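PDB 5BN3: NEQ263 from Nanoarchaeum equitans Kin4-M, which probably binds ATP as the B-type subunit of an archaeal ATP synthase core complex, in which it assembles with the alpha-chain subunit NeqA. Local coordinates for residues S166-Y169 with K170-I173; S195-E198 with K199-P203; Y231-A234 with L235-S239; L280-G284 with N285-H289. All coordinates share one frame; numbering follows the deposited sequence.

All four contacts are local, within the nucleotide-binding domain, and follow one another along the chain. Contacts 2 and 3 lie on the adjacent helices 196-215 and 228-241, with centres about 9 Å apart, and they touch: Ile200 CD1 meets Ile238 CD1 at 3.6 Å, and Lys199 CB meets Ala234 CB at 3.7 Å. Contact 1, on helix 166-178, stands apart, its centre about 18 Å from that of contact 2. Contact 4 takes in the end of strand 273-281 and the loop after it, about 17 Å from contact 3 between centres. Its Ile287 side chain is about 10 Å from that of Arg326, which binds ADP in a structure of this protein, though not in this chain.

Contact 1: residues S166-Y169 with K170-I173; sequences SDIY and KMFI
Ile168 and Phe172 stand side by side one helical turn apart and point the same way, so that the CG2 branch of the isoleucine comes up to the ring at CE1, 4.2 Å away. The same ring has Ile168 O at its edge, in its plane, with Phe172 CD1 3.2 Å from Ile168 O. The CD1 branch of Ile168 leads to a second bump, the terminal CE of Met171, at a loose 4.4 Å; the methionine brings CE back toward the isoleucine by a bend at its last torsion (chi3 -53°). Helix 166-178, which carries all these groups, is the crossover helix of a beta-alpha-beta unit between the parallel strands 156-162 and 185-190 of the nucleotide-binding domain. Phe172 stacks on Phe159 of the first strand and also packs on Leu226, while Glu141 of helix 140-151 borders Ile168 and Met171. Another side of the helix is shaped by Tyr169. Its ring carbon CG sits between the backbone N and the carbonyl carbon (chi1 66°), which lays the ring back over the preceding turn, with Ser166 CA 3.4 Å above one face near the rim. The aliphatic start of Lys170 runs alongside, CG 3.9 Å from Tyr169 CE1. Ile173 CD1 comes obliquely to Tyr169 CD1, 4.3 Å away, and both Tyr169 and Ile173 pack on Ile189 of strand 185-190. Beneath these side chains run the backbone hydrogen bonds from Ile173 N to Tyr169 O and from Met171 N to Asp167 O.

Contact 2: residues S195-E198 with K199-P203; sequences SPIE and KIYTP
Ile197 and Tyr201 lie side by side in the first turns of helix 196-215, N-capped by Ser195, whose OG accepts a weak bond from Ile197 N and is also bonded to Leu43 O. From its CB, Ile197 runs outward through CG1, anti to the backbone N (chi1 -167°). CG1 hangs over the centre of the Tyr201 ring, 4.1 Å above its plane. The tip, CD1, continues over the same face, making a CH-pi contact with the ring centroid at 4.2 Å and 26° off the normal, and meeting Tyr201 CZ and OH at the phenol end. That methyl also touches Ile200 CD1 at 4.1 Å, so one atom joins two neighbours of the next turn. Ile30 of strand 28-35 in the N-terminal sheet covers both Ile197 and Tyr201. On another flank Lys199 bends at its last torsion and its NZ is bonded to Ser194 O and Ala192 O, and Glu198 OE2 is bonded by Gly76 N. The helix is kinked at Pro203, which has no N-H to offer the preceding turn. One residue earlier, Thr202 OG1, also bonded to Ser190 OG, donates to Glu198 O at 2.7 Å, an oxygen that also accepts a weak bond from Thr202 N.

Contact 3: residues Y231-A234 with L235-S239; sequences YADA and LREIS
Asp233 and Arg236 form a salt bridge within helix 228-241, OD2 to NH2 at 3.1 Å. The carboxylate and guanidinium planes are 80° apart: the oxygen lies at the edge of the guanidinium, close to its plane, while NH2 meets the carboxylate from above, 40° out of that group's plane. Water 1 also sits at the edge of the guanidinium, in its plane, accepting from Arg236 NE at 2.7 Å, and can donate to Asp233 O. The bend at chi3 of Arg236 (60°) turns the guanidinium back toward the aspartate. Asp233 OD1 and Glu237 OE1, 4.4 Å apart, are both within hydrogen-bonding distance of water 2, which may lessen the repulsion between the two carboxylates.

Further out, Arg236 NH1 is bonded to Arg249 O and salt-bridged to Glu342 of the neighbouring alpha chain, with Tyr251 adding a cation-pi contact. Glu237 OE2 pairs with Arg351 of that alpha chain, so this flank of the helix is part of the subunit interface. Elsewhere the helix packs on two others: Tyr231 OH is bonded to Asp258 of helix 255-263, which Leu235 also touches, and helix 196-215 lies against it through Pro196, which meets Glu237.

Contact 4: residues L280-G284 with N285-H289; sequences LTMPG and NDITH
Pro283 and His289 meet at about a right angle, the CG corner of the proline set over one face of the imidazole. Its CG sits over the centre of the histidine ring, 3.3 Å above the plane and only 2° off the normal, a close CH-pi contact. With chi1 at -177°, trans to the main-chain nitrogen, the His289 ring is turned toward the proline; the ring is held by ND1, which is bonded to Val291 N and caps the start of helix 290-296.

Met282 and Ile287 are arranged differently, lying side by side and pointing the same way. Met282 SD rests 3.8 Å from Ile287 CG1, and a bend at the end of Met282 (chi3 -77°) brings its CE to 3.7 Å from Asn285 OD1. A turn in the main chain brings these groups together: Asn285 N donates to Met282 O at 2.8 Å. Asp286 then starts a type I beta turn to His289 and an Asx turn, its OD1 accepting from Thr288 N at 2.9 Å.

The loop follows strand 273-281, whose end is bonded to Ile132 and Ser134 of strand 131-134 through the backbones of Leu280 and Met282. Phe133 of that strand packs on Met282 and Ile287, Pro292 of helix 290-296 packs on Met282, Gln392 of a neighbouring alpha chain touches Pro283, and Phe225 of another alpha chain touches Ile287.

Contact 1: residues S166-Y169 with K170-I173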
ATOM      1  N   SER B 166     -28.940  12.940 -13.412  1.00 37.29           N
ATOM      2  CA  SER B 166     -30.215  13.654 -13.490  1.00 40.79           C
ATOM      3  C   SER B 166     -31.278  13.088 -12.557  1.00 36.64           C
ATOM      4  O   SER B 166     -32.084  13.837 -12.013  1.00 41.20           O
ATOM      5  CB  SER B 166     -30.736  13.695 -14.929  1.00 52.32           C
ATOM      6  OG  SER B 166     -31.001  12.395 -15.426  1.00 62.05           O
ATOM      7  N   ASP B 167     -31.276  11.771 -12.378  1.00 36.73           N
ATOM      8  CA  ASP B 167     -32.184  11.117 -11.436  1.00 37.79           C
ATOM      9  C   ASP B 167     -32.103  11.734 -10.045  1.00 46.29           C
ATOM     10  O   ASP B 167     -33.111  11.860  -9.349  1.00 46.70           O
ATOM     11  CB  ASP B 167     -31.840   9.631 -11.331  1.00 45.26           C
ATOM     12  CG  ASP B 167     -32.297   8.838 -12.531  1.00 57.65           C
ATOM     13  OD1 ASP B 167     -32.749   9.449 -13.522  1.00 54.71           O
ATOM     14  OD2 ASP B 167     -32.189   7.597 -12.482  1.00 61.17           O
ATOM     15  N   ILE B 168     -30.894  12.115  -9.646  1.00 41.57           N
ATOM     16  CA  ILE B 168     -30.666  12.662  -8.315  1.00 37.57           C
ATOM     17  C   ILE B 168     -31.158  14.107  -8.180  1.00 45.22           C
ATOM     18  O   ILE B 168     -31.974  14.405  -7.305  1.00 42.97           O
ATOM     19  CB  ILE B 168     -29.179  12.549  -7.902  1.00 39.95           C
ATOM     20  CG1 ILE B 168     -28.719  11.088  -7.957  1.00 53.22           C
ATOM     21  CG2 ILE B 168     -28.966  13.121  -6.515  1.00 44.21           C
ATOM     22  CD1 ILE B 168     -29.590  10.133  -7.154  1.00 52.41           C
ATOM     23  N   TYR B 169     -30.687  15.004  -9.046  1.00 33.22           N
ATOM     24  CA  TYR B 169     -31.104  16.404  -8.930  1.00 41.13           C
ATOM     25  C   TYR B 169     -32.578  16.642  -9.275  1.00 43.14           C
ATOM     26  O   TYR B 169     -33.185  17.590  -8.777  1.00 43.86           O
ATOM     27  CB  TYR B 169     -30.156  17.380  -9.660  1.00 34.27           C
ATOM     28  CG  TYR B 169     -30.074  17.286 -11.172  1.00 44.41           C
ATOM     29  CD1 TYR B 169     -31.131  17.691 -11.979  1.00 46.09           C
ATOM     30  CD2 TYR B 169     -28.907  16.862 -11.792  1.00 44.17           C
ATOM     31  CE1 TYR B 169     -31.041  17.632 -13.356  1.00 41.73           C
ATOM     32  CE2 TYR B 169     -28.807  16.804 -13.167  1.00 41.37           C
ATOM     33  CZ  TYR B 169     -29.877  17.188 -13.942  1.00 52.71           C
ATOM     34  OH  TYR B 169     -29.789  17.132 -15.312  1.00 58.18           O
ATOM     35  N   LYS B 170     -33.157  15.777 -10.103  1.00 44.63           N
ATOM     36  CA  LYS B 170     -34.587  15.862 -10.387  1.00 46.66           C
ATOM     37  C   LYS B 170     -35.417  15.373  -9.204  1.00 50.63           C
ATOM     38  O   LYS B 170     -36.547  15.816  -9.012  1.00 47.41           O
ATOM     39  CB  LYS B 170     -34.950  15.094 -11.663  1.00 45.87           C
ATOM     40  CG  LYS B 170     -34.369  15.705 -12.928  1.00 62.14           C
ATOM     41  CD  LYS B 170     -35.349  15.641 -14.088  1.00 77.01           C
ATOM     42  CE  LYS B 170     -34.885  16.531 -15.234  1.00 86.60           C
ATOM     43  NZ  LYS B 170     -35.981  16.834 -16.198  1.00 73.95           N
ATOM     44  N   MET B 171     -34.855  14.460  -8.416  1.00 45.53           N
ATOM     45  CA  MET B 171     -35.505  13.997  -7.191  1.00 50.37           C
ATOM     46  C   MET B 171     -35.676  15.154  -6.212  1.00 47.96           C
ATOM     47  O   MET B 171     -36.715  15.282  -5.562  1.00 48.73           O
ATOM     48  CB  MET B 171     -34.689  12.876  -6.541  1.00 51.06           C
ATOM     49  CG  MET B 171     -35.263  12.367  -5.231  1.00 59.67           C
ATOM     50  SD  MET B 171     -34.108  11.347  -4.291  1.00 73.20           S
ATOM     51  CE  MET B 171     -33.643  10.131  -5.522  1.00 83.19           C
ATOM     52  N   PHE B 172     -34.653  15.998  -6.118  1.00 41.44           N
ATOM     53  CA  PHE B 172     -34.702  17.183  -5.268  1.00 47.45           C
ATOM     54  C   PHE B 172     -35.706  18.202  -5.795  1.00 47.18           C
ATOM     55  O   PHE B 172     -36.581  18.658  -5.058  1.00 41.75           O
ATOM     56  CB  PHE B 172     -33.319  17.832  -5.179  1.00 45.31           C
ATOM     57  CG  PHE B 172     -32.399  17.174  -4.191  1.00 47.93           C
ATOM     58  CD1 PHE B 172     -31.701  16.024  -4.528  1.00 46.00           C
ATOM     59  CD2 PHE B 172     -32.223  17.715  -2.927  1.00 48.70           C
ATOM     60  CE1 PHE B 172     -30.850  15.422  -3.618  1.00 45.03           C
ATOM     61  CE2 PHE B 172     -31.374  17.118  -2.013  1.00 52.21           C
ATOM     62  CZ  PHE B 172     -30.687  15.971  -2.359  1.00 48.03           C
ATOM     63  N   ILE B 173     -35.557  18.563  -7.068  1.00 42.05           N
ATOM     64  CA  ILE B 173     -36.431  19.538  -7.720  1.00 49.31           C
ATOM     65  C   ILE B 173     -37.908  19.159  -7.598  1.00 39.30           C
ATOM     66  O   ILE B 173     -38.746  19.995  -7.251  1.00 48.00           O
ATOM     67  CB  ILE B 173     -36.059  19.705  -9.215  1.00 43.56           C
ATOM     68  CG1 ILE B 173     -34.691  20.380  -9.354  1.00 49.18           C
ATOM     69  CG2 ILE B 173     -37.111  20.514  -9.954  1.00 41.57           C
ATOM     70  CD1 ILE B 173     -34.207  20.498 -10.789  1.00 50.86           C
TER

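Contact 2: residues S195-E198 with K199-P203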
ATOM      1  N   SER B 195     -17.545  20.383 -17.585  1.00 43.05           N
ATOM      2  CA  SER B 195     -16.160  20.781 -17.343  1.00 43.22           C
ATOM      3  C   SER B 195     -15.894  20.837 -15.842  1.00 32.62           C
ATOM      4  O   SER B 195     -16.778  21.216 -15.069  1.00 36.98           O
ATOM      5  CB  SER B 195     -15.889  22.149 -17.975  1.00 42.14           C
ATOM      6  OG  SER B 195     -14.602  22.629 -17.629  1.00 44.40           O
ATOM      7  N   PRO B 196     -14.679  20.450 -15.423  1.00 35.87           N
ATOM      8  CA  PRO B 196     -14.364  20.464 -13.991  1.00 40.74           C
ATOM      9  C   PRO B 196     -14.431  21.866 -13.389  1.00 39.35           C
ATOM     10  O   PRO B 196     -14.690  21.983 -12.193  1.00 36.85           O
ATOM     11  CB  PRO B 196     -12.929  19.919 -13.934  1.00 34.68           C
ATOM     12  CG  PRO B 196     -12.380  20.118 -15.306  1.00 37.49           C
ATOM     13  CD  PRO B 196     -13.550  19.961 -16.232  1.00 38.02           C
ATOM     14  N   ILE B 197     -14.206  22.902 -14.193  1.00 37.27           N
ATOM     15  CA  ILE B 197     -14.299  24.273 -13.696  1.00 31.78           C
ATOM     16  C   ILE B 197     -15.736  24.640 -13.294  1.00 31.58           C
ATOM     17  O   ILE B 197     -15.944  25.385 -12.338  1.00 38.19           O
ATOM     18  CB  ILE B 197     -13.715  25.303 -14.707  1.00 41.93           C
ATOM     19  CG1 ILE B 197     -13.534  26.674 -14.054  1.00 42.80           C
ATOM     20  CG2 ILE B 197     -14.598  25.431 -15.936  1.00 37.42           C
ATOM     21  CD1 ILE B 197     -12.391  26.731 -13.075  1.00 38.70           C
ATOM     22  N   GLU B 198     -16.727  24.105 -14.005  1.00 34.39           N
ATOM     23  CA  GLU B 198     -18.119  24.363 -13.646  1.00 39.58           C
ATOM     24  C   GLU B 198     -18.478  23.647 -12.346  1.00 33.40           C
ATOM     25  O   GLU B 198     -19.246  24.162 -11.529  1.00 33.03           O
ATOM     26  CB  GLU B 198     -19.080  23.932 -14.761  1.00 33.71           C
ATOM     27  CG  GLU B 198     -20.541  24.215 -14.417  1.00 43.71           C
ATOM     28  CD  GLU B 198     -21.519  23.839 -15.513  1.00 46.50           C
ATOM     29  OE1 GLU B 198     -21.083  23.533 -16.646  1.00 52.63           O
ATOM     30  OE2 GLU B 198     -22.738  23.854 -15.236  1.00 43.86           O
ATOM     31  N   LYS B 199     -17.917  22.457 -12.162  1.00 35.74           N
ATOM     32  CA  LYS B 199     -18.187  21.667 -10.967  1.00 37.72           C
ATOM     33  C   LYS B 199     -17.672  22.342  -9.697  1.00 34.55           C
ATOM     34  O   LYS B 199     -18.375  22.390  -8.692  1.00 35.22           O
ATOM     35  CB  LYS B 199     -17.594  20.259 -11.101  1.00 40.69           C
ATOM     36  CG  LYS B 199     -18.331  19.355 -12.091  1.00 37.07           C
ATOM     37  CD  LYS B 199     -17.901  17.898 -11.929  1.00 37.92           C
ATOM     38  CE  LYS B 199     -18.591  16.986 -12.936  1.00 46.66           C
ATOM     39  NZ  LYS B 199     -17.958  17.030 -14.281  1.00 51.84           N
ATOM     40  N   ILE B 200     -16.451  22.866  -9.738  1.00 31.72           N
ATOM     41  CA  ILE B 200     -15.882  23.480  -8.537  1.00 40.56           C
ATOM     42  C   ILE B 200     -16.426  24.885  -8.279  1.00 36.40           C
ATOM     43  O   ILE B 200     -16.327  25.394  -7.163  1.00 31.85           O
ATOM     44  CB  ILE B 200     -14.332  23.497  -8.539  1.00 45.34           C
ATOM     45  CG1 ILE B 200     -13.795  24.423  -9.629  1.00 36.10           C
ATOM     46  CG2 ILE B 200     -13.776  22.082  -8.682  1.00 32.39           C
ATOM     47  CD1 ILE B 200     -12.393  24.930  -9.340  1.00 41.93           C
ATOM     48  N   TYR B 201     -16.998  25.507  -9.306  1.00 33.66           N
ATOM     49  CA  TYR B 201     -17.638  26.812  -9.147  1.00 39.16           C
ATOM     50  C   TYR B 201     -19.055  26.698  -8.586  1.00 32.40           C
ATOM     51  O   TYR B 201     -19.573  27.649  -8.003  1.00 34.13           O
ATOM     52  CB  TYR B 201     -17.654  27.579 -10.476  1.00 35.20           C
ATOM     53  CG  TYR B 201     -16.374  28.326 -10.775  1.00 42.39           C
ATOM     54  CD1 TYR B 201     -15.231  28.118 -10.015  1.00 41.54           C
ATOM     55  CD2 TYR B 201     -16.315  29.255 -11.803  1.00 48.59           C
ATOM     56  CE1 TYR B 201     -14.063  28.805 -10.282  1.00 38.97           C
ATOM     57  CE2 TYR B 201     -15.151  29.950 -12.074  1.00 35.85           C
ATOM     58  CZ  TYR B 201     -14.030  29.721 -11.310  1.00 47.65           C
ATOM     59  OH  TYR B 201     -12.868  30.408 -11.576  1.00 42.16           O
ATOM     60  N   THR B 202     -19.671  25.532  -8.757  1.00 33.45           N
ATOM     61  CA  THR B 202     -21.044  25.312  -8.290  1.00 34.68           C
ATOM     62  C   THR B 202     -21.259  25.657  -6.809  1.00 35.40           C
ATOM     63  O   THR B 202     -22.149  26.444  -6.489  1.00 34.68           O
ATOM     64  CB  THR B 202     -21.537  23.873  -8.590  1.00 39.01           C
ATOM     65  OG1 THR B 202     -21.451  23.624  -9.998  1.00 35.82           O
ATOM     66  CG2 THR B 202     -22.969  23.690  -8.132  1.00 37.16           C
ATOM     67  N   PRO B 203     -20.443  25.086  -5.899  1.00 33.20           N
ATOM     68  CA  PRO B 203     -20.692  25.454  -4.503  1.00 35.46           C
ATOM     69  C   PRO B 203     -20.284  26.893  -4.205  1.00 35.37           C
ATOM     70  O   PRO B 203     -20.802  27.477  -3.260  1.00 32.52           O
ATOM     71  CB  PRO B 203     -19.803  24.483  -3.721  1.00 33.97           C
ATOM     72  CG  PRO B 203     -18.691  24.161  -4.663  1.00 29.27           C
ATOM     73  CD  PRO B 203     -19.334  24.117  -6.018  1.00 29.76           C
TER

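Contact 3: residues Y231-A234 with L235-S239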
ATOM      1  N   TYR B 231     -17.052  16.720  -6.155  1.00 31.36           N
ATOM      2  CA  TYR B 231     -16.330  17.986  -6.091  1.00 30.08           C
ATOM      3  C   TYR B 231     -14.827  17.758  -5.993  1.00 35.21           C
ATOM      4  O   TYR B 231     -14.042  18.389  -6.702  1.00 31.67           O
ATOM      5  CB  TYR B 231     -16.807  18.839  -4.910  1.00 30.89           C
ATOM      6  CG  TYR B 231     -15.960  20.073  -4.713  1.00 33.10           C
ATOM      7  CD1 TYR B 231     -16.215  21.232  -5.429  1.00 33.49           C
ATOM      8  CD2 TYR B 231     -14.888  20.071  -3.832  1.00 28.14           C
ATOM      9  CE1 TYR B 231     -15.434  22.358  -5.264  1.00 35.58           C
ATOM     10  CE2 TYR B 231     -14.102  21.189  -3.664  1.00 34.56           C
ATOM     11  CZ  TYR B 231     -14.377  22.326  -4.384  1.00 45.47           C
ATOM     12  OH  TYR B 231     -13.593  23.443  -4.210  1.00 38.95           O
ATOM     13  N   ALA B 232     -14.427  16.865  -5.095  1.00 28.62           N
ATOM     14  CA  ALA B 232     -13.019  16.528  -4.939  1.00 28.85           C
ATOM     15  C   ALA B 232     -12.438  15.961  -6.232  1.00 32.22           C
ATOM     16  O   ALA B 232     -11.282  16.223  -6.565  1.00 31.99           O
ATOM     17  CB  ALA B 232     -12.837  15.547  -3.799  1.00 37.26           C
ATOM     18  N   ASP B 233     -13.244  15.183  -6.951  1.00 29.48           N
ATOM     19  CA  ASP B 233     -12.819  14.580  -8.209  1.00 31.65           C
ATOM     20  C   ASP B 233     -12.518  15.654  -9.252  1.00 30.17           C
ATOM     21  O   ASP B 233     -11.536  15.565  -9.990  1.00 33.08           O
ATOM     22  CB  ASP B 233     -13.897  13.626  -8.729  1.00 34.49           C
ATOM     23  CG  ASP B 233     -13.504  12.949 -10.026  1.00 52.70           C
ATOM     24  OD1 ASP B 233     -13.669  13.568 -11.101  1.00 47.21           O
ATOM     25  OD2 ASP B 233     -13.033  11.791  -9.982  1.00 43.32           O
ATOM     26  N   ALA B 234     -13.370  16.670  -9.306  1.00 28.66           N
ATOM     27  CA  ALA B 234     -13.176  17.780 -10.229  1.00 38.60           C
ATOM     28  C   ALA B 234     -11.932  18.586  -9.862  1.00 40.64           C
ATOM     29  O   ALA B 234     -11.185  19.019 -10.742  1.00 34.07           O
ATOM     30  CB  ALA B 234     -14.402  18.668 -10.245  1.00 34.38           C
ATOM     31  N   LEU B 235     -11.714  18.788  -8.565  1.00 31.63           N
ATOM     32  CA  LEU B 235     -10.536  19.506  -8.091  1.00 31.37           C
ATOM     33  C   LEU B 235      -9.257  18.763  -8.464  1.00 38.58           C
ATOM     34  O   LEU B 235      -8.253  19.379  -8.827  1.00 33.74           O
ATOM     35  CB  LEU B 235     -10.602  19.712  -6.573  1.00 39.12           C
ATOM     36  CG  LEU B 235      -9.659  20.780  -6.014  1.00 46.87           C
ATOM     37  CD1 LEU B 235     -10.124  22.163  -6.440  1.00 37.25           C
ATOM     38  CD2 LEU B 235      -9.543  20.696  -4.497  1.00 43.01           C
ATOM     39  N   ARG B 236      -9.301  17.438  -8.374  1.00 31.40           N
ATOM     40  CA  ARG B 236      -8.161  16.604  -8.740  1.00 28.87           C
ATOM     41  C   ARG B 236      -7.905  16.669 -10.238  1.00 32.77           C
ATOM     42  O   ARG B 236      -6.757  16.640 -10.687  1.00 34.74           O
ATOM     43  CB  ARG B 236      -8.411  15.156  -8.312  1.00 31.14           C
ATOM     44  CG  ARG B 236      -7.332  14.179  -8.745  1.00 31.33           C
ATOM     45  CD  ARG B 236      -7.572  12.799  -8.155  1.00 30.51           C
ATOM     46  NE  ARG B 236      -8.852  12.234  -8.579  1.00 32.46           N
ATOM     47  CZ  ARG B 236      -9.354  11.091  -8.121  1.00 38.25           C
ATOM     48  NH1 ARG B 236      -8.687  10.385  -7.220  1.00 32.67           N
ATOM     49  NH2 ARG B 236     -10.525  10.659  -8.560  1.00 37.74           N
ATOM     50  N   GLU B 237      -8.982  16.753 -11.010  1.00 31.23           N
ATOM     51  CA  GLU B 237      -8.869  16.839 -12.456  1.00 37.61           C
ATOM     52  C   GLU B 237      -8.112  18.106 -12.854  1.00 38.28           C
ATOM     53  O   GLU B 237      -7.208  18.067 -13.691  1.00 44.20           O
ATOM     54  CB  GLU B 237     -10.258  16.811 -13.091  1.00 40.07           C
ATOM     55  CG  GLU B 237     -10.230  16.772 -14.599  1.00 50.51           C
ATOM     56  CD  GLU B 237     -11.589  16.505 -15.206  1.00 56.28           C
ATOM     57  OE1 GLU B 237     -12.547  16.216 -14.453  1.00 54.21           O
ATOM     58  OE2 GLU B 237     -11.700  16.582 -16.445  1.00 53.07           O
ATOM     59  N   ILE B 238      -8.480  19.220 -12.230  1.00 35.64           N
ATOM     60  CA  ILE B 238      -7.822  20.501 -12.462  1.00 34.84           C
ATOM     61  C   ILE B 238      -6.388  20.491 -11.944  1.00 43.68           C
ATOM     62  O   ILE B 238      -5.473  20.968 -12.617  1.00 44.65           O
ATOM     63  CB  ILE B 238      -8.608  21.646 -11.795  1.00 38.64           C
ATOM     64  CG1 ILE B 238     -10.022  21.707 -12.375  1.00 37.15           C
ATOM     65  CG2 ILE B 238      -7.893  22.976 -11.978  1.00 42.49           C
ATOM     66  CD1 ILE B 238     -10.906  22.745 -11.738  1.00 38.47           C
ATOM     67  N   SER B 239      -6.196  19.945 -10.748  1.00 36.66           N
ATOM     68  CA  SER B 239      -4.868  19.847 -10.155  1.00 42.17           C
ATOM     69  C   SER B 239      -3.903  19.054 -11.028  1.00 39.61           C
ATOM     70  O   SER B 239      -2.714  19.350 -11.058  1.00 44.04           O
ATOM     71  CB  SER B 239      -4.949  19.207  -8.768  1.00 40.01           C
ATOM     72  OG  SER B 239      -3.655  18.983  -8.244  1.00 72.31           O
TER
HETATM   73  O   HOH W   1     -10.275  13.284 -10.678  1.00 34.60           O
HETATM   74  O   HOH W   2     -13.512  13.414 -13.900  1.00 36.21           O

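Contact 4: residues L280-G284 with N285-H289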
ATOM      1  N   LEU B 280     -21.888  13.545   1.118  1.00 25.97           N
ATOM      2  CA  LEU B 280     -20.898  12.794   0.352  1.00 27.78           C
ATOM      3  C   LEU B 280     -21.086  11.286   0.432  1.00 39.56           C
ATOM      4  O   LEU B 280     -21.609  10.756   1.416  1.00 30.14           O
ATOM      5  CB  LEU B 280     -19.469  13.188   0.754  1.00 31.63           C
ATOM      6  CG  LEU B 280     -18.998  13.008   2.199  1.00 36.90           C
ATOM      7  CD1 LEU B 280     -18.434  11.617   2.432  1.00 38.49           C
ATOM      8  CD2 LEU B 280     -17.953  14.058   2.543  1.00 39.51           C
ATOM      9  N   THR B 281     -20.664  10.608  -0.628  1.00 33.67           N
ATOM     10  CA  THR B 281     -20.621   9.157  -0.647  1.00 40.96           C
ATOM     11  C   THR B 281     -19.237   8.736  -0.181  1.00 35.83           C
ATOM     12  O   THR B 281     -18.232   9.221  -0.707  1.00 40.46           O
ATOM     13  CB  THR B 281     -20.867   8.617  -2.068  1.00 47.79           C
ATOM     14  OG1 THR B 281     -22.168   9.018  -2.517  1.00 41.66           O
ATOM     15  CG2 THR B 281     -20.777   7.102  -2.086  1.00 42.18           C
ATOM     16  N   MET B 282     -19.176   7.863   0.821  1.00 27.66           N
ATOM     17  CA  MET B 282     -17.904   7.293   1.253  1.00 27.19           C
ATOM     18  C   MET B 282     -17.566   6.159   0.296  1.00 36.21           C
ATOM     19  O   MET B 282     -18.190   5.101   0.369  1.00 32.56           O
ATOM     20  CB  MET B 282     -18.015   6.742   2.679  1.00 30.67           C
ATOM     21  CG  MET B 282     -18.429   7.763   3.728  1.00 35.48           C
ATOM     22  SD  MET B 282     -18.494   7.077   5.403  1.00 37.02           S
ATOM     23  CE  MET B 282     -20.042   6.165   5.348  1.00 36.34           C
ATOM     24  N   PRO B 283     -16.581   6.376  -0.597  1.00 32.93           N
ATOM     25  CA  PRO B 283     -16.259   5.470  -1.711  1.00 32.61           C
ATOM     26  C   PRO B 283     -16.489   3.977  -1.424  1.00 54.13           C
ATOM     27  O   PRO B 283     -17.583   3.498  -1.720  1.00 89.66           O
ATOM     28  CB  PRO B 283     -14.790   5.791  -1.994  1.00 37.03           C
ATOM     29  CG  PRO B 283     -14.722   7.278  -1.729  1.00 42.91           C
ATOM     30  CD  PRO B 283     -15.631   7.505  -0.527  1.00 35.94           C
ATOM     31  N   GLY B 284     -15.531   3.268  -0.837  1.00 46.03           N
ATOM     32  CA  GLY B 284     -15.729   1.845  -0.534  1.00 50.00           C
ATOM     33  C   GLY B 284     -16.454   1.618   0.790  1.00 34.10           C
ATOM     34  O   GLY B 284     -16.144   0.662   1.502  1.00 39.15           O
ATOM     35  N   ASN B 285     -17.412   2.486   1.114  1.00 31.96           N
ATOM     36  CA  ASN B 285     -17.997   2.530   2.457  1.00 38.45           C
ATOM     37  C   ASN B 285     -16.888   2.614   3.509  1.00 42.70           C
ATOM     38  O   ASN B 285     -16.945   1.969   4.558  1.00 33.62           O
ATOM     39  CB  ASN B 285     -18.924   1.332   2.708  1.00 36.19           C
ATOM     40  CG  ASN B 285     -19.766   1.496   3.962  1.00 43.58           C
ATOM     41  OD1 ASN B 285     -19.947   2.608   4.461  1.00 39.59           O
ATOM     42  ND2 ASN B 285     -20.276   0.387   4.480  1.00 34.51           N
ATOM     43  N   ASP B 286     -15.878   3.423   3.205  1.00 32.36           N
ATOM     44  CA  ASP B 286     -14.710   3.581   4.061  1.00 29.56           C
ATOM     45  C   ASP B 286     -14.636   5.022   4.557  1.00 40.68           C
ATOM     46  O   ASP B 286     -14.330   5.940   3.791  1.00 34.15           O
ATOM     47  CB  ASP B 286     -13.443   3.213   3.279  1.00 31.46           C
ATOM     48  CG  ASP B 286     -12.211   3.122   4.160  1.00 41.85           C
ATOM     49  OD1 ASP B 286     -12.270   3.538   5.337  1.00 40.66           O
ATOM     50  OD2 ASP B 286     -11.170   2.642   3.666  1.00 51.37           O
ATOM     51  N   ILE B 287     -14.914   5.217   5.843  1.00 30.08           N
ATOM     52  CA  ILE B 287     -14.925   6.551   6.438  1.00 31.76           C
ATOM     53  C   ILE B 287     -13.517   7.131   6.543  1.00 28.55           C
ATOM     54  O   ILE B 287     -13.344   8.330   6.771  1.00 31.41           O
ATOM     55  CB  ILE B 287     -15.600   6.543   7.833  1.00 32.76           C
ATOM     56  CG1 ILE B 287     -16.088   7.943   8.209  1.00 31.11           C
ATOM     57  CG2 ILE B 287     -14.653   5.998   8.891  1.00 30.73           C
ATOM     58  CD1 ILE B 287     -17.054   7.962   9.379  1.00 34.47           C
ATOM     59  N   THR B 288     -12.512   6.276   6.370  1.00 27.48           N
ATOM     60  CA  THR B 288     -11.121   6.714   6.426  1.00 30.39           C
ATOM     61  C   THR B 288     -10.594   7.138   5.058  1.00 35.63           C
ATOM     62  O   THR B 288      -9.428   7.510   4.928  1.00 33.43           O
ATOM     63  CB  THR B 288     -10.195   5.628   7.005  1.00 35.32           C
ATOM     64  OG1 THR B 288     -10.106   4.534   6.087  1.00 36.67           O
ATOM     65  CG2 THR B 288     -10.725   5.134   8.340  1.00 39.42           C
ATOM     66  N   HIS B 289     -11.446   7.063   4.040  1.00 33.73           N
ATOM     67  CA  HIS B 289     -11.092   7.579   2.724  1.00 31.28           C
ATOM     68  C   HIS B 289     -10.863   9.081   2.852  1.00 30.23           C
ATOM     69  O   HIS B 289     -11.516   9.740   3.658  1.00 27.02           O
ATOM     70  CB  HIS B 289     -12.199   7.292   1.712  1.00 26.28           C
ATOM     71  CG  HIS B 289     -11.873   7.722   0.316  1.00 39.84           C
ATOM     72  ND1 HIS B 289     -12.065   9.010  -0.131  1.00 32.72           N
ATOM     73  CD2 HIS B 289     -11.377   7.027  -0.739  1.00 38.60           C
ATOM     74  CE1 HIS B 289     -11.698   9.095  -1.399  1.00 46.81           C
ATOM     75  NE2 HIS B 289     -11.279   7.904  -1.790  1.00 34.81           N
TER